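Local atomic coordinates of 2-dehydropantoate 2-reductase (Geobacter metallireducens, PDB entry 3HN2), a protein that probably catalyses the NADPH-dependent reduction of ketopantoate to pantoate, the second step from 3-methyl-2-oxobutanoate on the pathway to pantothenate. Residues N194-L199 against K215-I220; E161-F166 against V171-T176. One frame throughout, in Å; residues are numbered along the deposited sequence.

Following the chain from the N terminus, interaction 2 comes first: helix 157-168 ends, the chain turns, and strand 173-175 runs back along the helix, so 161-166 against 171-176 closes a short loop of four residues at one border of the large mixed sheet in the Rossmann-type domain. Helix 179-200 follows directly and carries the chain into the helical C-terminal domain. There interaction 1 closes the next loop, joining the late turns of that helix to helix 211-229 across fifteen residues that include helix 204-207. The two loops lie in series, neither nested nor crossed, with centres 31 Å apart on opposite sides of the chain's centre.

Interaction 1 of 2, residues N194-L199 against K215-I220; sequences NGLCAL and KLVRGI
Within the helical C-terminal domain of the ketopantoate reductase fold, helices 179-200 and 211-229 meet through a small apolar contact in which Leu196 reaches across to Leu216, Val217 and Ile220. The segment axes come no closer than 12.0 Å and run at 135° to each other, so the contact is made by side chains alone, chiefly Leu196. Only 119 Å² is buried between the segments, over half of it on Leu196. Its CD2 meets all three partners, and CD1 adds a second touch on Ile220. CD2 of Leu196 lies 3.8 Å from CG2 of Val217, the two side chains crossing obliquely. CG1 of Val217 is anti to the backbone N (chi1 170°), which places CG2, anti to the carbonyl carbon, against the leucine. The partly exposed Leu216 approaches more loosely, its CD1 4.4 Å from Leu196 CD2. Helix 204-207, on the connection between the two helices, sends Ile207 against both Leu196 and Val217, while Leu295 of helix 290-302 also touches Leu196; the leucine is thus shared by several helices. Ile220 and Leu196 meet tip to tip, the isoleucine CD1 standing 4.2 Å from CD1 of Leu196 and equally far from its CD2.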
# COMPACT_ATOMS: atom_id res chain seq x y z
N ASN A 194 8.08 1.09 -12.54
CA ASN A 194 8.18 2.13 -13.57
C ASN A 194 8.66 1.60 -14.93
O ASN A 194 8.42 2.23 -15.96
CB ASN A 194 9.04 3.32 -13.12
CG ASN A 194 8.33 4.19 -12.10
OD1 ASN A 194 8.04 3.74 -10.99
ND2 ASN A 194 8.07 5.43 -12.47
N GLY A 195 9.29 0.43 -14.93
CA GLY A 195 9.67 -0.26 -16.17
C GLY A 195 8.55 -0.98 -16.90
O GLY A 195 8.25 -0.65 -18.05
N LEU A 196 7.95 -1.97 -16.24
CA LEU A 196 6.95 -2.86 -16.86
C LEU A 196 5.67 -2.14 -17.25
O LEU A 196 5.19 -2.30 -18.37
CB LEU A 196 6.60 -4.02 -15.91
CG LEU A 196 7.30 -5.38 -15.99
CD1 LEU A 196 8.65 -5.36 -16.71
CD2 LEU A 196 7.43 -5.98 -14.60
N CYS A 197 5.15 -1.33 -16.33
CA CYS A 197 3.94 -0.54 -16.53
C CYS A 197 3.99 0.40 -17.72
O CYS A 197 3.02 0.53 -18.45
CB CYS A 197 3.62 0.26 -15.27
SG CYS A 197 3.41 -0.76 -13.82
N ALA A 198 5.13 1.08 -17.89
CA ALA A 198 5.31 2.00 -19.00
C ALA A 198 5.40 1.23 -20.33
O ALA A 198 4.82 1.65 -21.34
CB ALA A 198 6.56 2.85 -18.79
N LEU A 199 6.09 0.10 -20.30
CA LEU A 199 6.27 -0.77 -21.46
C LEU A 199 4.97 -1.45 -21.92
O LEU A 199 4.62 -1.40 -23.09
CB LEU A 199 7.32 -1.82 -21.15
CG LEU A 199 7.56 -2.96 -22.12
CD1 LEU A 199 8.08 -2.53 -23.48
CD2 LEU A 199 8.46 -4.00 -21.45
N LYS A 215 6.83 -13.62 -10.51
CA LYS A 215 8.13 -14.30 -10.56
C LYS A 215 9.16 -13.47 -11.34
O LYS A 215 10.34 -13.43 -10.97
CB LYS A 215 7.96 -15.69 -11.18
CG LYS A 215 9.22 -16.55 -11.24
CD LYS A 215 8.88 -17.95 -11.74
CE LYS A 215 10.09 -18.87 -11.78
NZ LYS A 215 10.80 -18.80 -13.09
N LEU A 216 8.69 -12.79 -12.39
CA LEU A 216 9.50 -11.86 -13.16
C LEU A 216 9.94 -10.67 -12.29
O LEU A 216 11.12 -10.36 -12.23
CB LEU A 216 8.72 -11.33 -14.35
CG LEU A 216 9.39 -11.01 -15.68
CD1 LEU A 216 8.66 -9.82 -16.28
CD2 LEU A 216 10.90 -10.73 -15.62
N VAL A 217 8.96 -10.04 -11.64
CA VAL A 217 9.19 -8.92 -10.73
C VAL A 217 10.18 -9.32 -9.65
O VAL A 217 11.14 -8.59 -9.40
CB VAL A 217 7.87 -8.38 -10.13
CG1 VAL A 217 8.12 -7.40 -9.01
CG2 VAL A 217 7.07 -7.69 -11.20
N ARG A 218 9.98 -10.50 -9.06
CA ARG A 218 10.94 -11.08 -8.11
C ARG A 218 12.37 -11.10 -8.66
O ARG A 218 13.29 -10.68 -7.97
CB ARG A 218 10.54 -12.50 -7.72
CG ARG A 218 9.47 -12.59 -6.65
CD ARG A 218 9.02 -14.02 -6.48
NE ARG A 218 7.65 -14.10 -5.97
CZ ARG A 218 6.77 -15.03 -6.34
NH1 ARG A 218 5.55 -15.01 -5.82
NH2 ARG A 218 7.10 -15.96 -7.22
N GLY A 219 12.52 -11.59 -9.89
CA GLY A 219 13.82 -11.73 -10.53
C GLY A 219 14.48 -10.40 -10.83
O GLY A 219 15.68 -10.23 -10.57
N ILE A 220 13.70 -9.47 -11.37
CA ILE A 220 14.15 -8.10 -11.61
C ILE A 220 14.65 -7.48 -10.31
O ILE A 220 15.76 -6.94 -10.25
CB ILE A 220 13.04 -7.23 -12.24
CG1 ILE A 220 12.76 -7.68 -13.68
CG2 ILE A 220 13.42 -5.75 -12.24
CD1 ILE A 220 11.41 -7.21 -14.21

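Interaction 2 of 2, residues E161-F166 against V171-T176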
# COMPACT_ATOMS: atom_id res chain seq x y z
N GLU A 161 17.74 19.62 11.00
CA GLU A 161 17.07 20.91 10.79
C GLU A 161 16.18 20.89 9.55
O GLU A 161 15.10 21.49 9.56
CB GLU A 161 18.08 22.06 10.66
CG GLU A 161 18.55 22.65 12.00
CD GLU A 161 19.76 23.59 11.85
OE1 GLU A 161 20.37 23.66 10.76
OE2 GLU A 161 20.11 24.25 12.85
N LEU A 162 16.63 20.21 8.50
CA LEU A 162 15.82 20.02 7.30
C LEU A 162 14.65 19.05 7.54
O LEU A 162 13.54 19.30 7.08
CB LEU A 162 16.68 19.53 6.13
CG LEU A 162 17.61 20.53 5.44
CD1 LEU A 162 18.47 19.84 4.39
CD2 LEU A 162 16.82 21.67 4.81
N ALA A 163 14.93 17.97 8.27
CA ALA A 163 13.92 16.99 8.67
C ALA A 163 12.82 17.64 9.51
O ALA A 163 11.63 17.37 9.29
CB ALA A 163 14.56 15.85 9.45
N ALA A 164 13.23 18.48 10.46
CA ALA A 164 12.30 19.24 11.30
C ALA A 164 11.45 20.18 10.46
O ALA A 164 10.23 20.25 10.64
CB ALA A 164 13.06 20.02 12.36
N MET A 165 12.11 20.88 9.53
CA MET A 165 11.46 21.81 8.61
C MET A 165 10.35 21.15 7.78
O MET A 165 9.28 21.73 7.61
CB MET A 165 12.51 22.46 7.69
CG MET A 165 11.96 23.52 6.75
SD MET A 165 12.93 23.62 5.24
CE MET A 165 14.20 24.79 5.74
N PHE A 166 10.61 19.95 7.27
CA PHE A 166 9.59 19.18 6.55
C PHE A 166 8.45 18.69 7.44
O PHE A 166 7.29 18.79 7.05
CB PHE A 166 10.19 18.00 5.79
CG PHE A 166 10.78 18.37 4.46
CD1 PHE A 166 9.96 18.72 3.39
CD2 PHE A 166 12.15 18.35 4.27
CE1 PHE A 166 10.50 19.05 2.16
CE2 PHE A 166 12.70 18.68 3.04
CZ PHE A 166 11.87 19.03 1.98
N VAL A 171 4.97 17.00 6.36
CA VAL A 171 5.59 15.94 5.58
C VAL A 171 6.23 14.94 6.54
O VAL A 171 7.03 15.32 7.40
CB VAL A 171 6.66 16.49 4.59
CG1 VAL A 171 7.24 15.38 3.72
CG2 VAL A 171 6.06 17.58 3.70
N ASP A 172 5.85 13.67 6.42
CA ASP A 172 6.43 12.60 7.23
C ASP A 172 7.89 12.40 6.80
O ASP A 172 8.16 11.79 5.77
CB ASP A 172 5.62 11.32 7.09
CG ASP A 172 6.08 10.22 8.03
OD1 ASP A 172 6.54 9.18 7.53
OD2 ASP A 172 5.97 10.40 9.26
N CYS A 173 8.82 12.93 7.58
CA CYS A 173 10.20 13.03 7.12
C CYS A 173 11.20 12.34 8.03
O CYS A 173 11.32 12.68 9.21
CB CYS A 173 10.58 14.49 6.92
SG CYS A 173 12.11 14.73 6.02
N ARG A 174 11.91 11.36 7.47
CA ARG A 174 12.86 10.54 8.22
C ARG A 174 14.31 10.96 7.90
O ARG A 174 14.53 11.87 7.11
CB ARG A 174 12.58 9.05 7.92
CG ARG A 174 13.11 8.03 8.95
CD ARG A 174 12.76 8.40 10.39
NE ARG A 174 13.87 8.10 11.30
CZ ARG A 174 14.68 9.01 11.83
NH1 ARG A 174 15.66 8.63 12.64
NH2 ARG A 174 14.52 10.30 11.57
N THR A 175 15.27 10.30 8.52
CA THR A 175 16.69 10.59 8.32
C THR A 175 17.49 9.29 8.38
O THR A 175 17.22 8.43 9.22
CB THR A 175 17.18 11.64 9.35
OG1 THR A 175 16.96 12.95 8.81
CG2 THR A 175 18.66 11.48 9.70
N THR A 176 18.45 9.15 7.47
CA THR A 176 19.32 7.97 7.45
C THR A 176 20.80 8.36 7.35
O THR A 176 21.13 9.49 6.99
CB THR A 176 18.89 6.99 6.32
OG1 THR A 176 19.50 5.70 6.53
CG2 THR A 176 19.27 7.52 4.93
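The carbonyl oxygen of Phe166 accepts the backbone N-H of Val171 at 3.0 Å between Phe166 O and Val171 N. The bond is fairly straight at hydrogen, but the donor sits above the carbonyl plane, 36° out of it. Where this bond forms, the start of 171-176 lies close against the helix, with Val171 CB 3.4 Å from the same Phe166 O. The side chains of Phe166 and Val171 run alongside each other in the same direction, with Val171 CG2 at the edge of the phenyl ring, 4.1 Å from Phe166 CD1. Two residues on, Cys173 also faces the helix: its CB packs 3.7 Å from Phe166 CB. With SG anti to the backbone N, the cysteine sulfur rests against both Phe166 CB and Ala163. Cys173 SG is 4.9 Å from the Phe166 ring centroid and 53° off the ring normal, an oblique sulfur-aromatic contact. A turn earlier on the helix, Ala163 CB meets Thr175 OG1 at 3.8 Å, a van der Waals approach. An alanine in place of Phe166 would keep the backbone bond but would probably leave the Cys173 sulfur without its aromatic partner and open a gap beside Val171 CG2. Val171 also packs on Tyr17 and Leu20 of helix 14-23, and Cys173 on Leu148 of strand 142-150. The backbone of Arg174 bonds to Ile146 and Leu148, joining the new strand to that neighbour. Helix and strand run nearly antiparallel, at 165° with axes 7.8 Å apart, as expected where a helix packs on the strand that follows it: this is the second half of the beta-alpha-beta unit 142-150, 157-168 and 173-175, which completes one border of the Rossmann-type sheet.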